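Local coordinates for protein Polyphosphate:AMP phosphotransferase (PDB 3CZP) that transfers phosphate from inorganic polyphosphate to AMP to make ADP, and less efficiently to GMP, as a magnesium-dependent homodimeric kinase of two fused PPK2 domains, at residues R370-R375 against G454-R459; R375-C380 against W440-K445; A117-H122 against V193-R198. One frame throughout, in Å; residues are numbered along the deposited sequence. Where two conformers were deposited one is given.

Interaction 1 of 3, residues R370-R375 against G454-R459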
loop_
_atom_site.group_PDB
_atom_site.type_symbol
_atom_site.label_atom_id
_atom_site.label_comp_id
_atom_site.label_asym_id
_atom_site.label_seq_id
_atom_site.Cartn_x
_atom_site.Cartn_y
_atom_site.Cartn_z
ATOM N N ARG A 370 0.577 3.902 -21.843
ATOM C CA ARG A 370 -0.129 5.136 -22.160
ATOM C C ARG A 370 0.111 5.622 -23.595
ATOM O O ARG A 370 -0.850 6.056 -24.286
ATOM C CB ARG A 370 0.187 6.270 -21.164
ATOM C CG ARG A 370 -0.513 7.557 -21.579
ATOM C CD ARG A 370 -0.946 8.426 -20.444
ATOM N NE ARG A 370 -2.141 7.882 -19.787
ATOM C CZ ARG A 370 -2.743 8.496 -18.781
ATOM N NH1 ARG A 370 -2.267 9.653 -18.309
ATOM N NH2 ARG A 370 -3.792 7.933 -18.218
ATOM N N VAL A 371 1.373 5.537 -24.052
ATOM C CA VAL A 371 1.748 5.996 -25.404
ATOM C C VAL A 371 1.808 4.858 -26.433
ATOM O O VAL A 371 2.176 5.068 -27.582
ATOM C CB VAL A 371 3.084 6.747 -25.399
ATOM C CG1 VAL A 371 2.986 7.928 -24.422
ATOM C CG2 VAL A 371 4.240 5.770 -25.089
ATOM N N LEU A 372 1.402 3.663 -26.006
ATOM C CA LEU A 372 1.266 2.520 -26.898
ATOM C C LEU A 372 -0.192 2.112 -26.922
ATOM O O LEU A 372 -0.989 2.766 -27.581
ATOM C CB LEU A 372 2.216 1.399 -26.467
ATOM C CG LEU A 372 3.733 1.677 -26.589
ATOM C CD1 LEU A 372 4.468 0.500 -25.909
ATOM C CD2 LEU A 372 4.240 1.920 -28.060
ATOM N N VAL A 373 -0.588 1.068 -26.200
ATOM C CA VAL A 373 -2.004 0.614 -26.247
ATOM C C VAL A 373 -3.115 1.650 -25.935
ATOM O O VAL A 373 -4.167 1.613 -26.551
ATOM C CB VAL A 373 -2.218 -0.672 -25.380
ATOM C CG1 VAL A 373 -1.861 -0.436 -23.885
ATOM C CG2 VAL A 373 -3.635 -1.221 -25.570
ATOM N N GLU A 374 -2.909 2.565 -24.985
ATOM C CA GLU A 374 -3.930 3.569 -24.695
ATOM C C GLU A 374 -4.129 4.530 -25.864
ATOM O O GLU A 374 -5.251 4.883 -26.169
ATOM C CB GLU A 374 -3.593 4.370 -23.437
ATOM C CG GLU A 374 -3.554 3.528 -22.169
ATOM C CD GLU A 374 -3.440 4.345 -20.859
ATOM O OE1 GLU A 374 -3.478 5.586 -20.850
ATOM O OE2 GLU A 374 -3.327 3.701 -19.817
ATOM N N ARG A 375 -3.026 4.983 -26.462
ATOM C CA ARG A 375 -3.043 5.869 -27.608
ATOM C C ARG A 375 -3.844 5.240 -28.741
ATOM O O ARG A 375 -4.798 5.820 -29.268
ATOM C CB ARG A 375 -1.595 6.127 -28.078
ATOM C CG ARG A 375 -1.495 6.737 -29.478
ATOM C CD ARG A 375 -0.031 7.185 -29.797
ATOM N NE ARG A 375 0.220 7.304 -31.256
ATOM C CZ ARG A 375 1.263 7.948 -31.804
ATOM N NH1 ARG A 375 2.150 8.583 -31.050
ATOM N NH2 ARG A 375 1.409 7.995 -33.125
ATOM N N GLY A 454 7.863 4.312 -32.860
ATOM C CA GLY A 454 8.727 5.344 -33.398
ATOM C C GLY A 454 8.725 6.641 -32.624
ATOM O O GLY A 454 9.780 7.196 -32.328
ATOM N N ASP A 455 7.536 7.145 -32.311
ATOM C CA ASP A 455 7.401 8.366 -31.537
ATOM C C ASP A 455 7.922 8.224 -30.150
ATOM O O ASP A 455 8.580 9.139 -29.641
ATOM C CB ASP A 455 5.947 8.809 -31.458
ATOM C CG ASP A 455 5.419 9.235 -32.776
ATOM O OD1 ASP A 455 6.235 9.499 -33.695
ATOM O OD2 ASP A 455 4.189 9.346 -32.902
HETATM N N MSE A 456 7.605 7.091 -29.530
HETATM C CA MSE A 456 8.063 6.781 -28.196
HETATM C C MSE A 456 9.577 6.857 -28.118
HETATM O O MSE A 456 10.127 7.562 -27.304
HETATM C CB MSE A 456 7.598 5.368 -27.801
HETATM C CG MSE A 456 8.190 4.817 -26.513
HETATM SE SE MSE A 456 7.357 3.084 -26.165
HETATM C CE MSE A 456 8.497 2.038 -27.303
ATOM N N VAL A 457 10.243 6.121 -28.991
ATOM C CA VAL A 457 11.705 6.105 -29.056
ATOM C C VAL A 457 12.303 7.502 -29.345
ATOM O O VAL A 457 13.199 7.980 -28.625
ATOM C CB VAL A 457 12.186 5.017 -30.075
ATOM C CG1 VAL A 457 13.736 5.046 -30.245
ATOM C CG2 VAL A 457 11.692 3.640 -29.610
ATOM N N ASP A 458 11.790 8.196 -30.350
ATOM C CA ASP A 458 12.190 9.571 -30.560
ATOM C C ASP A 458 12.063 10.487 -29.335
ATOM O O ASP A 458 12.964 11.280 -29.046
ATOM C CB ASP A 458 11.347 10.187 -31.665
ATOM C CG ASP A 458 11.692 11.629 -31.908
ATOM O OD1 ASP A 458 12.841 11.892 -32.354
ATOM O OD2 ASP A 458 10.821 12.502 -31.665
ATOM N N ARG A 459 10.941 10.402 -28.615
ATOM C CA ARG A 459 10.644 11.385 -27.581
ATOM C C ARG A 459 11.176 10.971 -26.192
ATOM O O ARG A 459 11.322 11.810 -25.304
ATOM C CB ARG A 459 9.133 11.639 -27.522
ATOM C CG ARG A 459 8.426 11.762 -28.884
ATOM C CD ARG A 459 7.898 13.140 -29.225
ATOM N NE ARG A 459 6.506 13.037 -29.679
ATOM C CZ ARG A 459 6.096 12.853 -30.933
ATOM N NH1 ARG A 459 6.961 12.782 -31.944
ATOM N NH2 ARG A 459 4.793 12.748 -31.171
#
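R375 reaches across to D455 in a salt bridge that joins helix 370-377 to helix 446-460 in the second PPK2 domain. Its chain leaves with CG anti to the backbone N (chi1 165°) and runs extended to NE, the length needed to span two nearly antiparallel helices whose axes, over these short segments, come no closer than 10.3 Å. The guanidinium arrives end-on, and both terminal nitrogens grip one oxygen: NH1 lies 2.9 Å from OD2 of D455 and NH2 3.1 Å from the same OD2. That oxygen sits close to the guanidinium plane and offers NH1 its anti lone pair. Because OD2 alone takes both bonds, this is not the side-by-side pairing of two oxygens with two nitrogens; the carboxylate plane is turned 41° from the guanidinium. The other oxygen, OD1, accepts a hydrogen bond from N258, while W385 makes a cation-pi contact with R375.

The apolar part centres on M456, whose flexible, unbranched chain suits it to reach L372; selenium replaces sulfur here. CD2 of L372 approaches SE of M456 to 3.8 Å, the two side chains crossing at about a right angle. V371 adds a looser touch through CG2.

The two oxygens of D455 serve different partners, which should restrict its rotation, and its charge probably offsets that of R375 at the partly exposed border of a buried apolar patch.

Interaction 2 of 3, residues R375-C380 against W440-K445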
loop_
_atom_site.group_PDB
_atom_site.type_symbol
_atom_site.label_atom_id
_atom_site.label_comp_id
_atom_site.label_asym_id
_atom_site.label_seq_id
_atom_site.Cartn_x
_atom_site.Cartn_y
_atom_site.Cartn_z
ATOM N N ARG A 375 -3.026 4.983 -26.462
ATOM C CA ARG A 375 -3.043 5.869 -27.608
ATOM C C ARG A 375 -3.844 5.240 -28.741
ATOM O O ARG A 375 -4.798 5.820 -29.268
ATOM C CB ARG A 375 -1.595 6.127 -28.078
ATOM C CG ARG A 375 -1.495 6.737 -29.478
ATOM C CD ARG A 375 -0.031 7.185 -29.797
ATOM N NE ARG A 375 0.220 7.304 -31.256
ATOM C CZ ARG A 375 1.263 7.948 -31.804
ATOM N NH1 ARG A 375 2.150 8.583 -31.050
ATOM N NH2 ARG A 375 1.409 7.995 -33.125
ATOM N N ILE A 376 -3.459 4.022 -29.068
ATOM C CA ILE A 376 -4.069 3.228 -30.131
ATOM C C ILE A 376 -5.520 2.849 -29.909
ATOM O O ILE A 376 -6.306 2.966 -30.826
ATOM C CB ILE A 376 -3.208 1.981 -30.430
ATOM C CG1 ILE A 376 -1.951 2.455 -31.152
ATOM C CG2 ILE A 376 -3.971 0.925 -31.342
ATOM C CD1 ILE A 376 -0.871 1.483 -31.159
ATOM N N GLU A 377 -5.896 2.397 -28.727
ATOM C CA GLU A 377 -7.306 2.028 -28.490
ATOM C C GLU A 377 -8.178 3.213 -28.038
ATOM O O GLU A 377 -9.411 3.100 -28.023
ATOM C CB GLU A 377 -7.422 0.899 -27.455
ATOM C CG GLU A 377 -6.724 -0.380 -27.837
ATOM C CD GLU A 377 -7.164 -0.935 -29.171
ATOM O OE1 GLU A 377 -8.347 -0.739 -29.548
ATOM O OE2 GLU A 377 -6.308 -1.556 -29.857
ATOM N N GLY A 378 -7.526 4.314 -27.656
ATOM C CA GLY A 378 -8.196 5.500 -27.142
ATOM C C GLY A 378 -8.647 5.323 -25.712
ATOM O O GLY A 378 -9.744 5.723 -25.350
ATOM N N PHE A 379 -7.821 4.713 -24.877
ATOM C CA PHE A 379 -8.199 4.556 -23.494
ATOM C C PHE A 379 -7.916 5.852 -22.732
ATOM O O PHE A 379 -8.300 5.991 -21.562
ATOM C CB PHE A 379 -7.496 3.350 -22.862
ATOM C CG PHE A 379 -7.885 2.012 -23.463
ATOM C CD1 PHE A 379 -9.177 1.771 -23.953
ATOM C CD2 PHE A 379 -6.967 0.981 -23.503
ATOM C CE1 PHE A 379 -9.540 0.517 -24.499
ATOM C CE2 PHE A 379 -7.314 -0.277 -24.050
ATOM C CZ PHE A 379 -8.608 -0.497 -24.550
ATOM N N CYS A 380 -7.207 6.773 -23.378
ATOM C CA CYS A 380 -6.994 8.122 -22.856
ATOM C C CYS A 380 -7.094 9.091 -24.058
ATOM O O CYS A 380 -7.040 8.650 -25.214
ATOM C CB CYS A 380 -5.633 8.242 -22.133
ATOM S SG CYS A 380 -4.195 8.231 -23.236
ATOM N N TRP A 440 -5.684 -10.986 -32.357
ATOM C CA TRP A 440 -5.938 -11.050 -33.811
ATOM C C TRP A 440 -6.426 -9.696 -34.351
ATOM O O TRP A 440 -6.199 -9.375 -35.518
ATOM C CB TRP A 440 -6.945 -12.154 -34.160
ATOM C CG TRP A 440 -6.321 -13.499 -34.155
ATOM C CD1 TRP A 440 -6.508 -14.487 -33.234
ATOM C CD2 TRP A 440 -5.369 -14.003 -35.105
ATOM N NE1 TRP A 440 -5.744 -15.588 -33.561
ATOM C CE2 TRP A 440 -5.034 -15.317 -34.703
ATOM C CE3 TRP A 440 -4.770 -13.472 -36.258
ATOM C CZ2 TRP A 440 -4.124 -16.115 -35.416
ATOM C CZ3 TRP A 440 -3.864 -14.267 -36.971
ATOM C CH2 TRP A 440 -3.553 -15.574 -36.544
ATOM N N ARG A 441 -7.090 -8.916 -33.496
ATOM C CA ARG A 441 -7.463 -7.540 -33.824
ATOM C C ARG A 441 -6.241 -6.604 -33.778
ATOM O O ARG A 441 -6.028 -5.854 -34.729
ATOM C CB ARG A 441 -8.599 -7.030 -32.911
ATOM C CG ARG A 441 -9.890 -7.870 -32.982
ATOM C CD ARG A 441 -10.948 -7.427 -31.971
ATOM N NE ARG A 441 -12.028 -8.413 -31.837
ATOM C CZ ARG A 441 -13.180 -8.216 -31.187
ATOM N NH1 ARG A 441 -14.085 -9.189 -31.135
ATOM N NH2 ARG A 441 -13.448 -7.056 -30.591
ATOM N N ASN A 442 -5.440 -6.655 -32.702
ATOM C CA ASN A 442 -4.193 -5.841 -32.580
ATOM C C ASN A 442 -3.211 -6.026 -33.752
ATOM O O ASN A 442 -2.445 -5.112 -34.087
ATOM C CB ASN A 442 -3.430 -6.154 -31.276
ATOM C CG ASN A 442 -4.157 -5.679 -30.009
ATOM O OD1 ASN A 442 -4.959 -4.736 -30.038
ATOM N ND2 ASN A 442 -3.854 -6.331 -28.881
ATOM N N ARG A 443 -3.230 -7.219 -34.344
ATOM C CA ARG A 443 -2.392 -7.557 -35.490
ATOM C C ARG A 443 -2.816 -6.759 -36.744
ATOM O O ARG A 443 -1.977 -6.413 -37.575
ATOM C CB ARG A 443 -2.442 -9.074 -35.716
ATOM C CG ARG A 443 -1.858 -9.560 -37.036
ATOM C CD ARG A 443 -1.871 -11.102 -37.130
ATOM N NE ARG A 443 -1.227 -11.570 -38.363
ATOM C CZ ARG A 443 0.086 -11.556 -38.578
ATOM N NH1 ARG A 443 0.926 -11.099 -37.656
ATOM N NH2 ARG A 443 0.566 -11.972 -39.730
ATOM N N ASP A 444 -4.115 -6.463 -36.862
ATOM C CA ASP A 444 -4.647 -5.591 -37.932
ATOM C C ASP A 444 -4.452 -4.084 -37.613
ATOM O O ASP A 444 -4.877 -3.226 -38.386
ATOM C CB ASP A 444 -6.144 -5.888 -38.197
ATOM C CG ASP A 444 -6.425 -7.367 -38.597
ATOM O OD1 ASP A 444 -5.495 -8.213 -38.611
ATOM O OD2 ASP A 444 -7.606 -7.682 -38.885
ATOM N N LYS A 445 -3.825 -3.799 -36.460
ATOM C CA LYS A 445 -3.474 -2.438 -36.046
ATOM C C LYS A 445 -1.951 -2.257 -36.064
ATOM O O LYS A 445 -1.428 -1.327 -35.473
ATOM C CB LYS A 445 -4.017 -2.129 -34.634
ATOM C CG LYS A 445 -5.542 -2.234 -34.464
ATOM C CD LYS A 445 -6.006 -1.795 -33.056
ATOM C CE LYS A 445 -6.603 -0.381 -33.022
ATOM N NZ LYS A 445 -7.974 -0.297 -33.653
#
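The C-terminal end of helix 370-377 meets the short 3-10 turn 442-444 that leads into helix 446-460, a surface contact of the second PPK2 domain, which belongs to the P-loop NTPase clan. K445 stands at the N-cap position of helix 446-460 and supplies the largest share of the buried area. On the facing side, G378 ends its helix with positive phi, a backbone conformation that glycine, lacking a CB, adopts easily.

The contact is made chiefly by the long aliphatic chain of K445, whose CD and CE pack against both CG2 of I376 and OE2 of E377. The side chains of I376 and K445 run antiparallel alongside each other. The methyl CG2 of I376 is modelled 3.4 Å from CE of K445, a closeness that is doubtful because the lysine was built in two conformers. A branched, apolar residue suits this place because it covers the lysine methylenes, and it also touches Q448 and Y449 of helix 446-460.

E377 comes at the same chain obliquely. Bent at chi2 (-56°), it swings its carboxylate round so that, in this conformer, OE2 rests 3.2 Å from CD of K445, against methylene rather than ammonium. The lysine also bends, at chi3 and chi4, and its NZ remains 4.1 Å from OE1 of E377. Opposite charges are thus near each other but beyond salt-bridge range, and their attraction is probably modest. Lysine suits this partly exposed place because its methylenes can pack while its charged end stays near an acidic neighbour.

N442 extends the contact without bonding: its OD1 lies 3.5 Å from OE2 of E377, an approach of two acceptors.

Interaction 3 of 3, residues A117-H122 against V193-R198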
loop_
_atom_site.group_PDB
_atom_site.type_symbol
_atom_site.label_atom_id
_atom_site.label_comp_id
_atom_site.label_asym_id
_atom_site.label_seq_id
_atom_site.Cartn_x
_atom_site.Cartn_y
_atom_site.Cartn_z
ATOM N N ALA A 117 16.444 23.225 3.108
ATOM C CA ALA A 117 17.723 22.766 2.589
ATOM C C ALA A 117 18.630 23.956 2.153
ATOM O O ALA A 117 19.845 24.053 2.520
ATOM C CB ALA A 117 17.492 21.726 1.414
ATOM N N ARG A 118 18.002 24.935 1.519
ATOM C CA ARG A 118 18.710 26.127 1.005
ATOM C C ARG A 118 19.057 27.081 2.128
ATOM O O ARG A 118 20.211 27.489 2.251
ATOM C CB ARG A 118 17.876 26.776 -0.078
ATOM C CG ARG A 118 18.529 27.833 -0.895
ATOM C CD ARG A 118 19.657 27.263 -1.638
ATOM N NE ARG A 118 20.442 28.244 -2.297
ATOM C CZ ARG A 118 21.626 28.682 -1.871
ATOM N NH1 ARG A 118 22.147 28.260 -0.709
ATOM N NH2 ARG A 118 22.273 29.578 -2.622
ATOM N N VAL A 119 18.091 27.375 2.999
ATOM C CA VAL A 119 18.307 28.298 4.094
ATOM C C VAL A 119 19.427 27.789 5.006
ATOM O O VAL A 119 20.234 28.560 5.478
ATOM C CB VAL A 119 17.018 28.563 4.916
ATOM C CG1 VAL A 119 17.352 29.296 6.243
ATOM C CG2 VAL A 119 15.965 29.362 4.049
ATOM N N GLU A 120 19.516 26.472 5.168
ATOM C CA GLU A 120 20.545 25.837 5.990
ATOM C C GLU A 120 21.873 25.589 5.281
ATOM O O GLU A 120 22.852 25.175 5.906
ATOM C CB GLU A 120 20.003 24.525 6.515
ATOM C CG GLU A 120 18.931 24.712 7.569
ATOM C CD GLU A 120 19.536 25.192 8.880
ATOM O OE1 GLU A 120 20.112 24.375 9.626
ATOM O OE2 GLU A 120 19.472 26.397 9.161
ATOM N N GLY A 121 21.910 25.846 3.984
ATOM C CA GLY A 121 23.118 25.632 3.206
ATOM C C GLY A 121 23.409 24.194 2.836
ATOM O O GLY A 121 24.526 23.883 2.428
ATOM N N HIS A 122 22.411 23.320 2.920
ATOM C CA HIS A 122 22.597 21.940 2.502
ATOM C C HIS A 122 22.672 21.784 0.986
ATOM O O HIS A 122 23.365 20.916 0.521
ATOM C CB HIS A 122 21.527 21.046 3.068
ATOM C CG HIS A 122 21.471 21.095 4.558
ATOM N ND1 HIS A 122 20.366 20.709 5.279
ATOM C CD2 HIS A 122 22.386 21.524 5.464
ATOM C CE1 HIS A 122 20.602 20.904 6.567
ATOM N NE2 HIS A 122 21.816 21.402 6.705
ATOM N N VAL A 193 12.384 34.193 3.487
ATOM C CA VAL A 193 11.460 34.975 2.690
ATOM C C VAL A 193 12.086 35.330 1.347
ATOM O O VAL A 193 11.373 35.454 0.369
ATOM C CB VAL A 193 10.893 36.231 3.400
ATOM C CG1 VAL A 193 9.863 35.827 4.533
ATOM C CG2 VAL A 193 11.997 37.156 3.884
ATOM N N HIS A 194 13.404 35.498 1.293
ATOM C CA HIS A 194 14.141 35.705 0.017
ATOM C C HIS A 194 13.967 34.530 -0.929
ATOM O O HIS A 194 13.548 34.661 -2.093
ATOM C CB HIS A 194 15.629 35.987 0.313
ATOM C CG HIS A 194 16.522 35.916 -0.880
ATOM N ND1 HIS A 194 16.650 36.947 -1.781
ATOM C CD2 HIS A 194 17.360 34.936 -1.302
ATOM C CE1 HIS A 194 17.528 36.603 -2.714
ATOM N NE2 HIS A 194 17.991 35.394 -2.429
ATOM N N TYR A 195 14.221 33.338 -0.419
ATOM C CA TYR A 195 14.002 32.142 -1.221
ATOM C C TYR A 195 12.507 31.839 -1.451
ATOM O O TYR A 195 12.136 31.388 -2.546
ATOM C CB TYR A 195 14.741 30.932 -0.628
ATOM C CG TYR A 195 16.228 31.075 -0.742
ATOM C CD1 TYR A 195 16.834 31.156 -2.006
ATOM C CD2 TYR A 195 17.044 31.140 0.394
ATOM C CE1 TYR A 195 18.223 31.313 -2.133
ATOM C CE2 TYR A 195 18.410 31.301 0.265
ATOM C CZ TYR A 195 18.982 31.361 -0.980
ATOM O OH TYR A 195 20.307 31.511 -1.100
ATOM N N GLY A 196 11.669 32.067 -0.426
ATOM C CA GLY A 196 10.213 31.922 -0.570
ATOM C C GLY A 196 9.685 32.754 -1.744
ATOM O O GLY A 196 8.883 32.280 -2.575
ATOM N N GLU A 197 10.214 33.948 -1.907
ATOM C CA GLU A 197 9.818 34.746 -3.050
ATOM C C GLU A 197 10.102 34.106 -4.407
ATOM O O GLU A 197 9.266 34.183 -5.348
ATOM C CB GLU A 197 10.440 36.126 -2.961
ATOM C CG GLU A 197 9.953 37.050 -4.046
ATOM C CD GLU A 197 9.980 38.478 -3.554
ATOM O OE1 GLU A 197 11.089 38.996 -3.496
ATOM O OE2 GLU A 197 8.930 39.039 -3.152
ATOM N N ARG A 198 11.296 33.517 -4.527
ATOM C CA ARG A 198 11.742 32.852 -5.740
ATOM C C ARG A 198 10.928 31.587 -5.997
ATOM O O ARG A 198 10.437 31.382 -7.096
ATOM C CB ARG A 198 13.235 32.522 -5.611
ATOM C CG ARG A 198 13.888 31.968 -6.845
ATOM C CD ARG A 198 15.378 31.665 -6.619
ATOM N NE ARG A 198 15.981 32.916 -6.205
ATOM C CZ ARG A 198 16.924 33.605 -6.828
ATOM N NH1 ARG A 198 17.520 33.137 -7.924
ATOM N NH2 ARG A 198 17.301 34.793 -6.297
#
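The ring of Y195 is covered on both faces, by R118 from the opposing segment and by H194 from its own helix. On one side CG of R118 sits 3.5 Å from the ring centroid and 9° off the normal, a CH-pi contact centred on the face. On the opposite side CD2 of H194 stands over the ring centre, and the imidazole turns its edge toward CZ of Y195. The guanidinium of R118 is itself covered: the hydroxyl oxygen of Y195 lies over the centre of one face, and the two flat groups are inclined by 37°. Although NH2 of R118 is 3.1 Å from OH of Y195, the oxygen is above the guanidinium plane and the N-H angle is poor, so no hydrogen bond forms. With CG anti to the backbone N (chi1 -169°), R118 sets that methylene over the ring, and a bend at chi2 then brings the guanidinium beside the hydroxyl.

The contact ties the C-terminal end of helix 110-119 to helix 186-203 in the first PPK2 domain, the one that seems to be catalytically inactive. Helix 110-119 closes in a Schellman motif at G121, whose positive phi suits a residue without a side chain; N of H122 bonds back to O of A117 at 2.7 Å. L128 of helix 125-144 touches both R118 and Y195.

V119 meets the tyrosine obliquely, its CG2 4.2 Å from CD2 of Y195. This compact, buried valine also packs on L181, while the tyrosine, apolar in its ring and polar at its hydroxyl, suits the partly exposed border beside it.

Interactions 1 and 2 both set helix 370-377 of the second PPK2 domain against helix 446-460 or its lead-in turn. R375 belongs to both ranges but makes its cross-contact, with D455, in interaction 1 only. Their centres are 12 Å apart, and a probable hydrogen bond from N of F379 to O of E374 connects them. Interaction 1 combines a buried apolar patch with a salt bridge at its border, whereas in the surface interaction 2 opposite charges stay 4.1 Å apart, between OE1 of E377 and NZ of K445. Interaction 3, partly buried in the first domain and about 39 Å from interaction 1 between centres, relies on a CH-pi contact from an arginine methylene, with the guanidinium beside the phenol oxygen.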